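Local coordinates for protein Rna-directed RNA polymerase (Infectious pancreatic necrosis virus, PDB 3ZED) that probably synthesises viral RNA by RNA-templated addition of ribonucleotides, existing both as free enzyme and covalently attached to the genomic RNA, at residues 239-244 against 327-332; 249-254 against 264-269; 320-325 against 453-458. One frame throughout, in Å; residues are numbered along the deposited sequence.

Contact 1. Residues 239-244 against 327-332; sequences PHVTIK and PTHLLL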
ATOM      1  N   PRO B 239      14.632   6.573  -3.550  1.00 52.62           N
ATOM      2  CA  PRO B 239      13.258   6.917  -3.140  1.00 50.64           C
ATOM      3  C   PRO B 239      13.203   7.540  -1.739  1.00 56.72           C
ATOM      4  O   PRO B 239      14.085   7.297  -0.918  1.00 56.41           O
ATOM      5  CB  PRO B 239      12.536   5.556  -3.156  1.00 50.70           C
ATOM      6  CG  PRO B 239      13.419   4.641  -3.937  1.00 55.89           C
ATOM      7  CD  PRO B 239      14.807   5.105  -3.656  1.00 52.95           C
ATOM      8  N   HIS B 240      12.163   8.342  -1.474  1.00 55.71           N
ATOM      9  CA  HIS B 240      11.907   8.911  -0.154  1.00 57.70           C
ATOM     10  C   HIS B 240      11.573   7.775   0.823  1.00 58.33           C
ATOM     11  O   HIS B 240      10.885   6.820   0.443  1.00 55.44           O
ATOM     12  CB  HIS B 240      10.740   9.925  -0.231  1.00 59.84           C
ATOM     13  CG  HIS B 240      10.140  10.295   1.096  1.00 64.63           C
ATOM     14  ND1 HIS B 240      10.689  11.300   1.887  1.00 68.25           N
ATOM     15  CD2 HIS B 240       9.059   9.779   1.734  1.00 66.30           C
ATOM     16  CE1 HIS B 240       9.925  11.362   2.969  1.00 67.40           C
ATOM     17  NE2 HIS B 240       8.930  10.470   2.920  1.00 66.50           N
ATOM     18  N   VAL B 241      12.096   7.856   2.055  1.00 55.21           N
ATOM     19  CA  VAL B 241      11.790   6.875   3.097  1.00 55.49           C
ATOM     20  C   VAL B 241      11.201   7.618   4.317  1.00 60.49           C
ATOM     21  O   VAL B 241      11.434   8.824   4.478  1.00 60.36           O
ATOM     22  CB  VAL B 241      12.975   5.947   3.501  1.00 60.95           C
ATOM     23  CG1 VAL B 241      13.427   5.059   2.345  1.00 61.08           C
ATOM     24  CG2 VAL B 241      14.144   6.733   4.076  1.00 62.42           C
ATOM     25  N   THR B 242      10.428   6.897   5.158  1.00 57.19           N
ATOM     26  CA  THR B 242       9.894   7.441   6.403  1.00 56.71           C
ATOM     27  C   THR B 242      10.974   7.207   7.452  1.00 60.50           C
ATOM     28  O   THR B 242      11.204   6.070   7.861  1.00 60.70           O
ATOM     29  CB  THR B 242       8.545   6.826   6.762  1.00 67.11           C
ATOM     30  OG1 THR B 242       7.646   6.973   5.663  1.00 68.12           O
ATOM     31  CG2 THR B 242       7.945   7.449   8.020  1.00 66.32           C
ATOM     32  N   ILE B 243      11.672   8.283   7.828  1.00 57.82           N
ATOM     33  CA  ILE B 243      12.799   8.301   8.758  1.00 59.43           C
ATOM     34  C   ILE B 243      12.438   7.652  10.110  1.00 63.92           C
ATOM     35  O   ILE B 243      13.241   6.877  10.631  1.00 65.46           O
ATOM     36  CB  ILE B 243      13.302   9.774   8.894  1.00 63.68           C
ATOM     37  CG1 ILE B 243      14.020  10.254   7.608  1.00 64.48           C
ATOM     38  CG2 ILE B 243      14.149  10.064  10.152  1.00 66.87           C
ATOM     39  CD1 ILE B 243      15.160   9.402   7.061  1.00 66.33           C
ATOM     40  N   LYS B 244      11.232   7.930  10.640  1.00 59.17           N
ATOM     41  CA  LYS B 244      10.764   7.411  11.925  1.00 59.26           C
ATOM     42  C   LYS B 244      10.295   5.936  11.854  1.00 61.37           C
ATOM     43  O   LYS B 244      10.072   5.326  12.907  1.00 61.76           O
ATOM     44  CB  LYS B 244       9.634   8.299  12.473  1.00 61.55           C
ATOM     45  N   PRO B 327      17.252  -2.386   3.749  1.00 49.08           N
ATOM     46  CA  PRO B 327      17.917  -2.583   2.437  1.00 49.74           C
ATOM     47  C   PRO B 327      16.996  -3.187   1.369  1.00 53.13           C
ATOM     48  O   PRO B 327      17.041  -2.737   0.227  1.00 52.30           O
ATOM     49  CB  PRO B 327      19.083  -3.525   2.769  1.00 52.70           C
ATOM     50  CG  PRO B 327      19.325  -3.332   4.216  1.00 57.54           C
ATOM     51  CD  PRO B 327      17.969  -3.128   4.808  1.00 52.00           C
ATOM     52  N   THR B 328      16.134  -4.167   1.749  1.00 49.63           N
ATOM     53  CA  THR B 328      15.177  -4.825   0.832  1.00 48.17           C
ATOM     54  C   THR B 328      14.166  -3.794   0.303  1.00 48.82           C
ATOM     55  O   THR B 328      13.945  -3.745  -0.910  1.00 46.72           O
ATOM     56  CB  THR B 328      14.495  -6.010   1.527  1.00 48.36           C
ATOM     57  OG1 THR B 328      15.515  -6.920   1.900  1.00 50.68           O
ATOM     58  CG2 THR B 328      13.499  -6.732   0.634  1.00 40.97           C
ATOM     59  N   HIS B 329      13.589  -2.966   1.208  1.00 44.97           N
ATOM     60  CA  HIS B 329      12.627  -1.909   0.874  1.00 44.19           C
ATOM     61  C   HIS B 329      13.242  -0.907  -0.125  1.00 50.13           C
ATOM     62  O   HIS B 329      12.578  -0.526  -1.084  1.00 51.72           O
ATOM     63  CB  HIS B 329      12.151  -1.178   2.143  1.00 44.35           C
ATOM     64  CG  HIS B 329      11.207  -0.063   1.838  1.00 47.09           C
ATOM     65  ND1 HIS B 329       9.907  -0.318   1.422  1.00 47.98           N
ATOM     66  CD2 HIS B 329      11.414   1.274   1.834  1.00 48.70           C
ATOM     67  CE1 HIS B 329       9.364   0.865   1.194  1.00 46.39           C
ATOM     68  NE2 HIS B 329      10.223   1.852   1.442  1.00 47.32           N
ATOM     69  N   LEU B 330      14.512  -0.520   0.089  1.00 45.65           N
ATOM     70  CA  LEU B 330      15.250   0.430  -0.740  1.00 45.76           C
ATOM     71  C   LEU B 330      15.439  -0.115  -2.175  1.00 48.76           C
ATOM     72  O   LEU B 330      15.144   0.589  -3.138  1.00 45.92           O
ATOM     73  CB  LEU B 330      16.609   0.717  -0.062  1.00 47.57           C
ATOM     74  CG  LEU B 330      17.459   1.911  -0.536  1.00 53.76           C
ATOM     75  CD1 LEU B 330      16.672   3.253  -0.473  1.00 52.81           C
ATOM     76  CD2 LEU B 330      18.741   1.999   0.282  1.00 56.11           C
ATOM     77  N   LEU B 331      15.873  -1.383  -2.308  1.00 48.45           N
ATOM     78  CA  LEU B 331      16.095  -2.045  -3.608  1.00 48.54           C
ATOM     79  C   LEU B 331      14.780  -2.228  -4.396  1.00 51.03           C
ATOM     80  O   LEU B 331      14.755  -1.966  -5.596  1.00 50.84           O
ATOM     81  CB  LEU B 331      16.797  -3.399  -3.419  1.00 48.68           C
ATOM     82  CG  LEU B 331      18.236  -3.370  -2.886  1.00 53.46           C
ATOM     83  CD1 LEU B 331      18.675  -4.771  -2.434  1.00 54.27           C
ATOM     84  CD2 LEU B 331      19.215  -2.804  -3.914  1.00 55.39           C
ATOM     85  N   LEU B 332      13.694  -2.629  -3.718  1.00 46.36           N
ATOM     86  CA  LEU B 332      12.379  -2.794  -4.338  1.00 44.53           C
ATOM     87  C   LEU B 332      11.818  -1.447  -4.824  1.00 46.44           C
ATOM     88  O   LEU B 332      11.303  -1.358  -5.940  1.00 45.44           O
ATOM     89  CB  LEU B 332      11.362  -3.436  -3.346  1.00 43.04           C
ATOM     90  CG  LEU B 332      11.528  -4.907  -2.977  1.00 47.26           C
ATOM     91  CD1 LEU B 332      10.489  -5.322  -1.988  1.00 45.82           C
ATOM     92  CD2 LEU B 332      11.445  -5.807  -4.195  1.00 49.90           C
TER
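L330 turns its CG beside its own carbonyl carbon (chi1 -166°), and CD1 comes to 4.1 Å from CD of P239. The two side chains cross at about a right angle, and the methyl meets the ring at CD, the carbon bonded to N. The other branch of L330, CD2, packs against L264 of helix 260-278, which places the leucine between the loop and a second helix. One residue earlier, H329 also extends its ring from the helix (chi1 178°). Its CD2 lies 4.3 Å from CG1 of V241, and the methyl comes in at the ring edge, near the ring plane. No hydrogen bond crosses the contact, which is pure van der Waals packing, loose at these distances. P239 also touches S333, M334 and T337 of the same helix, while V241 touches Y326. This is loop-on-helix packing in the palm family region of the polymerase: P239 and V241 set the loop against helix 326-340, a few residues before the predicted GTP-binding residues 248-255.

Contact 2. Residues 249-254 against 264-269; sequences LPYIGK and LVLADS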
ATOM      1  N   LEU B 249      15.103  -5.976  10.288  1.00 54.41           N
ATOM      2  CA  LEU B 249      16.315  -6.780  10.442  1.00 56.21           C
ATOM      3  C   LEU B 249      17.452  -6.220   9.571  1.00 61.39           C
ATOM      4  O   LEU B 249      17.179  -5.706   8.485  1.00 59.63           O
ATOM      5  CB  LEU B 249      16.077  -8.262  10.097  1.00 56.06           C
ATOM      6  CG  LEU B 249      15.129  -9.063  10.984  1.00 60.95           C
ATOM      7  CD1 LEU B 249      15.130 -10.523  10.575  1.00 61.78           C
ATOM      8  CD2 LEU B 249      15.523  -8.989  12.439  1.00 64.56           C
ATOM      9  N   PRO B 250      18.716  -6.243  10.045  1.00 60.59           N
ATOM     10  CA  PRO B 250      19.204  -6.806  11.315  1.00 62.14           C
ATOM     11  C   PRO B 250      19.351  -5.746  12.421  1.00 67.90           C
ATOM     12  O   PRO B 250      20.198  -5.908  13.310  1.00 69.55           O
ATOM     13  CB  PRO B 250      20.553  -7.406  10.901  1.00 65.21           C
ATOM     14  CG  PRO B 250      21.039  -6.530   9.748  1.00 69.32           C
ATOM     15  CD  PRO B 250      19.841  -5.763   9.217  1.00 63.19           C
ATOM     16  N   TYR B 251      18.518  -4.680  12.388  1.00 63.45           N
ATOM     17  CA  TYR B 251      18.614  -3.601  13.375  1.00 64.62           C
ATOM     18  C   TYR B 251      17.327  -3.412  14.178  1.00 69.11           C
ATOM     19  O   TYR B 251      16.661  -2.384  14.041  1.00 69.06           O
ATOM     20  CB  TYR B 251      19.051  -2.273  12.712  1.00 65.39           C
ATOM     21  CG  TYR B 251      20.310  -2.422  11.883  1.00 67.78           C
ATOM     22  CD1 TYR B 251      21.548  -2.618  12.489  1.00 71.25           C
ATOM     23  CD2 TYR B 251      20.256  -2.419  10.494  1.00 67.50           C
ATOM     24  CE1 TYR B 251      22.701  -2.812  11.732  1.00 72.21           C
ATOM     25  CE2 TYR B 251      21.402  -2.615   9.726  1.00 69.50           C
ATOM     26  CZ  TYR B 251      22.620  -2.823  10.352  1.00 77.19           C
ATOM     27  OH  TYR B 251      23.752  -3.000   9.600  1.00 79.31           O
ATOM     28  N   ILE B 252      17.027  -4.362  15.083  1.00 66.43           N
ATOM     29  CA  ILE B 252      15.841  -4.267  15.944  1.00 66.13           C
ATOM     30  C   ILE B 252      16.038  -3.119  16.961  1.00 72.07           C
ATOM     31  O   ILE B 252      17.112  -2.981  17.563  1.00 72.99           O
ATOM     32  CB  ILE B 252      15.508  -5.625  16.634  1.00 69.75           C
ATOM     33  CG1 ILE B 252      14.985  -6.656  15.593  1.00 68.12           C
ATOM     34  CG2 ILE B 252      14.495  -5.452  17.787  1.00 70.29           C
ATOM     35  CD1 ILE B 252      15.203  -8.106  15.980  1.00 67.57           C
ATOM     36  N   GLY B 253      14.997  -2.303  17.097  1.00 68.24           N
ATOM     37  CA  GLY B 253      14.968  -1.166  18.005  1.00 69.09           C
ATOM     38  C   GLY B 253      15.486   0.116  17.393  1.00 73.46           C
ATOM     39  O   GLY B 253      15.596   1.132  18.086  1.00 74.74           O
ATOM     40  N   LYS B 254      15.802   0.084  16.093  1.00 68.88           N
ATOM     41  CA  LYS B 254      16.321   1.249  15.382  1.00 68.38           C
ATOM     42  C   LYS B 254      15.355   1.699  14.296  1.00 68.36           C
ATOM     43  O   LYS B 254      14.600   0.890  13.759  1.00 66.31           O
ATOM     44  CB  LYS B 254      17.706   0.942  14.771  1.00 72.43           C
ATOM     45  CG  LYS B 254      18.733   0.362  15.739  1.00 84.44           C
ATOM     46  CD  LYS B 254      19.540   1.430  16.461  1.00 96.94           C
ATOM     47  CE  LYS B 254      20.433   0.864  17.540  1.00113.14           C
ATOM     48  NZ  LYS B 254      21.510   0.007  16.985  1.00124.78           N
ATOM     49  N   LEU B 264      22.536   1.448   3.176  1.00 59.28           N
ATOM     50  CA  LEU B 264      23.304   1.646   1.947  1.00 59.52           C
ATOM     51  C   LEU B 264      24.382   0.587   1.822  1.00 66.52           C
ATOM     52  O   LEU B 264      24.464  -0.046   0.778  1.00 67.23           O
ATOM     53  CB  LEU B 264      23.932   3.058   1.887  1.00 59.85           C
ATOM     54  CG  LEU B 264      22.969   4.240   1.795  1.00 61.33           C
ATOM     55  CD1 LEU B 264      23.705   5.554   1.992  1.00 61.89           C
ATOM     56  CD2 LEU B 264      22.203   4.238   0.481  1.00 60.80           C
ATOM     57  N   VAL B 265      25.157   0.340   2.902  1.00 63.52           N
ATOM     58  CA  VAL B 265      26.215  -0.667   2.928  1.00 64.46           C
ATOM     59  C   VAL B 265      25.609  -2.049   2.609  1.00 68.98           C
ATOM     60  O   VAL B 265      26.114  -2.733   1.717  1.00 71.36           O
ATOM     61  CB  VAL B 265      27.018  -0.659   4.274  1.00 69.31           C
ATOM     62  CG1 VAL B 265      27.932  -1.880   4.398  1.00 70.98           C
ATOM     63  CG2 VAL B 265      27.829   0.621   4.434  1.00 69.99           C
ATOM     64  N   LEU B 266      24.521  -2.435   3.301  1.00 63.22           N
ATOM     65  CA  LEU B 266      23.884  -3.741   3.119  1.00 61.76           C
ATOM     66  C   LEU B 266      23.225  -3.890   1.744  1.00 62.97           C
ATOM     67  O   LEU B 266      23.424  -4.931   1.110  1.00 62.55           O
ATOM     68  CB  LEU B 266      22.861  -4.014   4.235  1.00 60.82           C
ATOM     69  CG  LEU B 266      23.423  -4.273   5.643  1.00 67.42           C
ATOM     70  CD1 LEU B 266      22.306  -4.578   6.607  1.00 66.50           C
ATOM     71  CD2 LEU B 266      24.477  -5.431   5.653  1.00 71.73           C
ATOM     72  N   ALA B 267      22.457  -2.863   1.283  1.00 57.40           N
ATOM     73  CA  ALA B 267      21.798  -2.882  -0.032  1.00 56.18           C
ATOM     74  C   ALA B 267      22.842  -2.916  -1.149  1.00 61.94           C
ATOM     75  O   ALA B 267      22.683  -3.713  -2.070  1.00 62.32           O
ATOM     76  CB  ALA B 267      20.868  -1.692  -0.202  1.00 55.58           C
ATOM     77  N   ASP B 268      23.946  -2.132  -1.025  1.00 59.05           N
ATOM     78  CA  ASP B 268      25.058  -2.130  -1.980  1.00 60.59           C
ATOM     79  C   ASP B 268      25.685  -3.510  -2.110  1.00 64.63           C
ATOM     80  O   ASP B 268      25.851  -4.015  -3.221  1.00 64.84           O
ATOM     81  CB  ASP B 268      26.171  -1.156  -1.537  1.00 64.13           C
ATOM     82  CG  ASP B 268      26.003   0.312  -1.868  1.00 72.78           C
ATOM     83  OD1 ASP B 268      24.845   0.754  -2.069  1.00 71.40           O
ATOM     84  OD2 ASP B 268      27.020   1.035  -1.856  1.00 78.33           O
ATOM     85  N   SER B 269      26.054  -4.105  -0.963  1.00 61.72           N
ATOM     86  CA  SER B 269      26.730  -5.401  -0.898  1.00 63.14           C
ATOM     87  C   SER B 269      25.850  -6.517  -1.441  1.00 65.59           C
ATOM     88  O   SER B 269      26.364  -7.377  -2.144  1.00 66.30           O
ATOM     89  CB  SER B 269      27.158  -5.718   0.533  1.00 67.60           C
ATOM     90  OG  SER B 269      28.018  -4.719   1.055  1.00 78.67           O
TER
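The Y251 ring takes L266 CD1 obliquely at its hydroxyl-bearing end, while one of its faces carries the pyrrolidine of P250, whose CG stands 3.9 Å above the plane and is offset toward the rim. The leucine methyl therefore fits into the corner formed by the two neighbouring rings. It lies 3.8 Å from CE2 of Y251, and at the same distance from CD of P250. L266 comes end-on toward the CG-CD side of the P250 ring, and the peptide bond before P250 is cis. Beyond Y251 the chain makes a type II turn from Y251 to K254, closed by a weak bond from K254 N to Y251 O, with G253 at the third position in a positive-phi conformation. On the helix, S269 OG and S269 N approach V265 O from opposite faces of its carbonyl plane, the hydroxyl at 2.8 Å from that oxygen. P96 of strand 92-98 packs on P250, Y251 and L266 alike. The Y251 hydroxyl oxygen lies 3.7 Å from CD1 of L266, yet its polar partner is S94 O. Residues 249-254 belong to a predicted GTP site, but no hydrogen bond joins them to residues 264-269, so the contact rests on apolar packing and burial, with the tyrosine hydroxyl at its margin bonded to a third element.

Contact 3. Residues 320-325 against 453-458; sequences NIWSAP and VDSSCL
W322 carries the tight part of the contact, its indole directing its NE1 edge at the backbone of S456, with S455 and C457 beside it. NE1 donates to S456 O at 2.9 Å, but the bond is bent: the N-H...O angle is 132°, and the donor sits 51° above the carbonyl plane. The oxygen lies at the indole edge, somewhat tilted out of the ring plane, and is also 3.4 Å from CZ2 of W322. T466 OG1 offers the same N-H a second, weak partner. The indole turns across from its own strand to reach this carbonyl because CG of W322 lies opposite the main-chain N (chi1 -168°). The flanking contacts are oblique to the ring: CB of C457 is 3.9 Å from CD1 of W322, and OG of S455 is 3.5 Å from CZ2 of the same ring. That hydroxyl is engaged elsewhere, its main polar partner being S298 O, so its approach to the indole is simple packing.

Strands 320-323 and 456-459 belong to one mixed sheet of the palm family region without pairing to each other; each pairs with strand 299-310, the first antiparallel and the second parallel. The indole thus joins two strands that share a common neighbour. S456 takes part through its carbonyl, since its CB points away from W322 and its OG binds R63 NH2.

Away from the indole the two segments diverge, and the neighbours of W322 take no part. N320, I321 and S323 are partly exposed; N320 turns to Q167 instead, its OD1 accepting a bond from NE2. D454, likewise partly exposed, bonds through OD1 to G468 N. The chain then leaves strand 320-323, and P325 takes the N-cap position of helix 326-340.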
ATOM      1  N   ASN B 320      -1.448  -7.527  10.882  1.00 40.08           N
ATOM      2  CA  ASN B 320       0.012  -7.468  10.929  1.00 41.56           C
ATOM      3  C   ASN B 320       0.625  -6.647   9.830  1.00 46.34           C
ATOM      4  O   ASN B 320       0.220  -6.760   8.677  1.00 46.94           O
ATOM      5  CB  ASN B 320       0.590  -8.882  10.862  1.00 40.56           C
ATOM      6  CG  ASN B 320       0.241  -9.727  12.059  1.00 49.42           C
ATOM      7  OD1 ASN B 320       0.374  -9.302  13.192  1.00 42.80           O
ATOM      8  ND2 ASN B 320      -0.197 -10.955  11.834  1.00 45.07           N
ATOM      9  N   ILE B 321       1.650  -5.857  10.186  1.00 42.93           N
ATOM     10  CA  ILE B 321       2.472  -5.140   9.220  1.00 41.12           C
ATOM     11  C   ILE B 321       3.763  -5.963   9.088  1.00 45.66           C
ATOM     12  O   ILE B 321       4.467  -6.173  10.084  1.00 47.15           O
ATOM     13  CB  ILE B 321       2.747  -3.655   9.592  1.00 43.61           C
ATOM     14  CG1 ILE B 321       1.444  -2.799   9.684  1.00 43.56           C
ATOM     15  CG2 ILE B 321       3.836  -3.027   8.685  1.00 41.72           C
ATOM     16  CD1 ILE B 321       1.119  -1.765   8.550  1.00 56.78           C
ATOM     17  N   TRP B 322       4.044  -6.468   7.887  1.00 40.71           N
ATOM     18  CA  TRP B 322       5.270  -7.212   7.607  1.00 40.62           C
ATOM     19  C   TRP B 322       6.327  -6.142   7.362  1.00 46.43           C
ATOM     20  O   TRP B 322       6.352  -5.499   6.303  1.00 45.27           O
ATOM     21  CB  TRP B 322       5.049  -8.128   6.414  1.00 39.03           C
ATOM     22  CG  TRP B 322       6.120  -9.156   6.190  1.00 42.14           C
ATOM     23  CD1 TRP B 322       6.114 -10.450   6.625  1.00 46.14           C
ATOM     24  CD2 TRP B 322       7.289  -9.013   5.362  1.00 42.65           C
ATOM     25  NE1 TRP B 322       7.213 -11.121   6.129  1.00 47.61           N
ATOM     26  CE2 TRP B 322       7.956 -10.260   5.361  1.00 48.37           C
ATOM     27  CE3 TRP B 322       7.842  -7.945   4.620  1.00 43.27           C
ATOM     28  CZ2 TRP B 322       9.147 -10.472   4.650  1.00 48.32           C
ATOM     29  CZ3 TRP B 322       9.013  -8.154   3.916  1.00 45.29           C
ATOM     30  CH2 TRP B 322       9.660  -9.404   3.939  1.00 47.51           C
ATOM     31  N   SER B 323       7.115  -5.852   8.401  1.00 44.36           N
ATOM     32  CA  SER B 323       8.032  -4.743   8.318  1.00 44.70           C
ATOM     33  C   SER B 323       9.358  -5.178   7.678  1.00 50.35           C
ATOM     34  O   SER B 323      10.243  -5.743   8.325  1.00 50.45           O
ATOM     35  CB  SER B 323       8.205  -4.100   9.689  1.00 49.05           C
ATOM     36  OG  SER B 323       8.858  -2.852   9.555  1.00 65.14           O
ATOM     37  N   ALA B 324       9.463  -4.903   6.367  1.00 48.19           N
ATOM     38  CA  ALA B 324      10.595  -5.238   5.507  1.00 48.60           C
ATOM     39  C   ALA B 324      11.879  -4.599   5.967  1.00 51.21           C
ATOM     40  O   ALA B 324      11.886  -3.402   6.290  1.00 49.41           O
ATOM     41  CB  ALA B 324      10.319  -4.788   4.068  1.00 48.82           C
ATOM     42  N   PRO B 325      12.985  -5.379   5.951  1.00 48.34           N
ATOM     43  CA  PRO B 325      14.303  -4.793   6.244  1.00 48.25           C
ATOM     44  C   PRO B 325      14.569  -3.592   5.336  1.00 48.84           C
ATOM     45  O   PRO B 325      14.249  -3.634   4.148  1.00 46.63           O
ATOM     46  CB  PRO B 325      15.259  -5.945   5.929  1.00 50.90           C
ATOM     47  CG  PRO B 325      14.441  -7.168   6.142  1.00 55.26           C
ATOM     48  CD  PRO B 325      13.116  -6.808   5.586  1.00 49.89           C
ATOM     49  N   VAL B 453       7.444 -12.397  -0.719  1.00 44.59           N
ATOM     50  CA  VAL B 453       6.244 -13.227  -0.941  1.00 43.97           C
ATOM     51  C   VAL B 453       6.568 -14.681  -0.600  1.00 49.57           C
ATOM     52  O   VAL B 453       7.533 -15.248  -1.141  1.00 49.86           O
ATOM     53  CB  VAL B 453       5.622 -13.111  -2.359  1.00 46.44           C
ATOM     54  CG1 VAL B 453       4.256 -13.795  -2.401  1.00 45.21           C
ATOM     55  CG2 VAL B 453       5.538 -11.652  -2.841  1.00 44.90           C
ATOM     56  N   ASP B 454       5.736 -15.282   0.308  1.00 45.83           N
ATOM     57  CA  ASP B 454       5.835 -16.659   0.819  1.00 46.09           C
ATOM     58  C   ASP B 454       7.201 -16.913   1.451  1.00 51.71           C
ATOM     59  O   ASP B 454       7.777 -17.992   1.266  1.00 53.04           O
ATOM     60  CB  ASP B 454       5.555 -17.709  -0.294  1.00 48.14           C
ATOM     61  CG  ASP B 454       4.116 -17.825  -0.752  1.00 58.43           C
ATOM     62  OD1 ASP B 454       3.208 -17.450   0.026  1.00 59.35           O
ATOM     63  OD2 ASP B 454       3.892 -18.314  -1.876  1.00 67.87           O
ATOM     64  N   SER B 455       7.719 -15.921   2.194  1.00 47.44           N
ATOM     65  CA  SER B 455       9.025 -15.999   2.835  1.00 46.64           C
ATOM     66  C   SER B 455       8.831 -16.153   4.355  1.00 50.57           C
ATOM     67  O   SER B 455       8.193 -17.132   4.739  1.00 51.35           O
ATOM     68  CB  SER B 455       9.914 -14.817   2.440  1.00 46.78           C
ATOM     69  OG  SER B 455       9.573 -13.600   3.073  1.00 51.51           O
ATOM     70  N   SER B 456       9.354 -15.251   5.220  1.00 45.92           N
ATOM     71  CA  SER B 456       9.202 -15.458   6.669  1.00 45.15           C
ATOM     72  C   SER B 456       9.081 -14.158   7.454  1.00 47.65           C
ATOM     73  O   SER B 456       9.282 -13.066   6.903  1.00 45.55           O
ATOM     74  CB  SER B 456      10.369 -16.284   7.223  1.00 48.31           C
ATOM     75  OG  SER B 456      11.620 -15.612   7.181  1.00 52.37           O
ATOM     76  N   CYS B 457       8.741 -14.284   8.752  1.00 44.74           N
ATOM     77  CA  CYS B 457       8.593 -13.144   9.655  1.00 45.58           C
ATOM     78  C   CYS B 457       9.152 -13.489  11.053  1.00 51.82           C
ATOM     79  O   CYS B 457       9.459 -14.640  11.318  1.00 53.00           O
ATOM     80  CB  CYS B 457       7.141 -12.669   9.721  1.00 44.52           C
ATOM     81  SG  CYS B 457       5.993 -13.898  10.391  1.00 49.07           S
ATOM     82  N   LEU B 458       9.332 -12.472  11.909  1.00 48.84           N
ATOM     83  CA  LEU B 458       9.864 -12.628  13.253  1.00 49.82           C
ATOM     84  C   LEU B 458       8.900 -12.079  14.286  1.00 55.80           C
ATOM     85  O   LEU B 458       8.488 -10.919  14.214  1.00 55.51           O
ATOM     86  CB  LEU B 458      11.243 -11.918  13.385  1.00 50.31           C
ATOM     87  CG  LEU B 458      12.012 -12.100  14.725  1.00 54.92           C
ATOM     88  CD1 LEU B 458      12.444 -13.542  14.946  1.00 54.90           C
ATOM     89  CD2 LEU B 458      13.204 -11.183  14.804  1.00 58.32           C
TER

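Contact 1 is only partly buried, whereas contacts 2 and 3 are buried. Helices 326-340 and 260-278, which supply one side each of contacts 1 and 2, pack on each other directly, with P327 CG 3.6 Å from L266 CB; the loop after strand 235-236 supplies the other side of both. Contact 3 adjoins contact 1 through the chain, strand 320-323 running into helix 326-340, and meets contact 2 where L249 CD2 lies 4.0 Å from L458 CD2. The chemistry follows the setting: loop-on-helix packing in contacts 1 and 2 is apolar, while contact 3, set in the sheet, adds a hydrogen bond from an indole to a main-chain carbonyl.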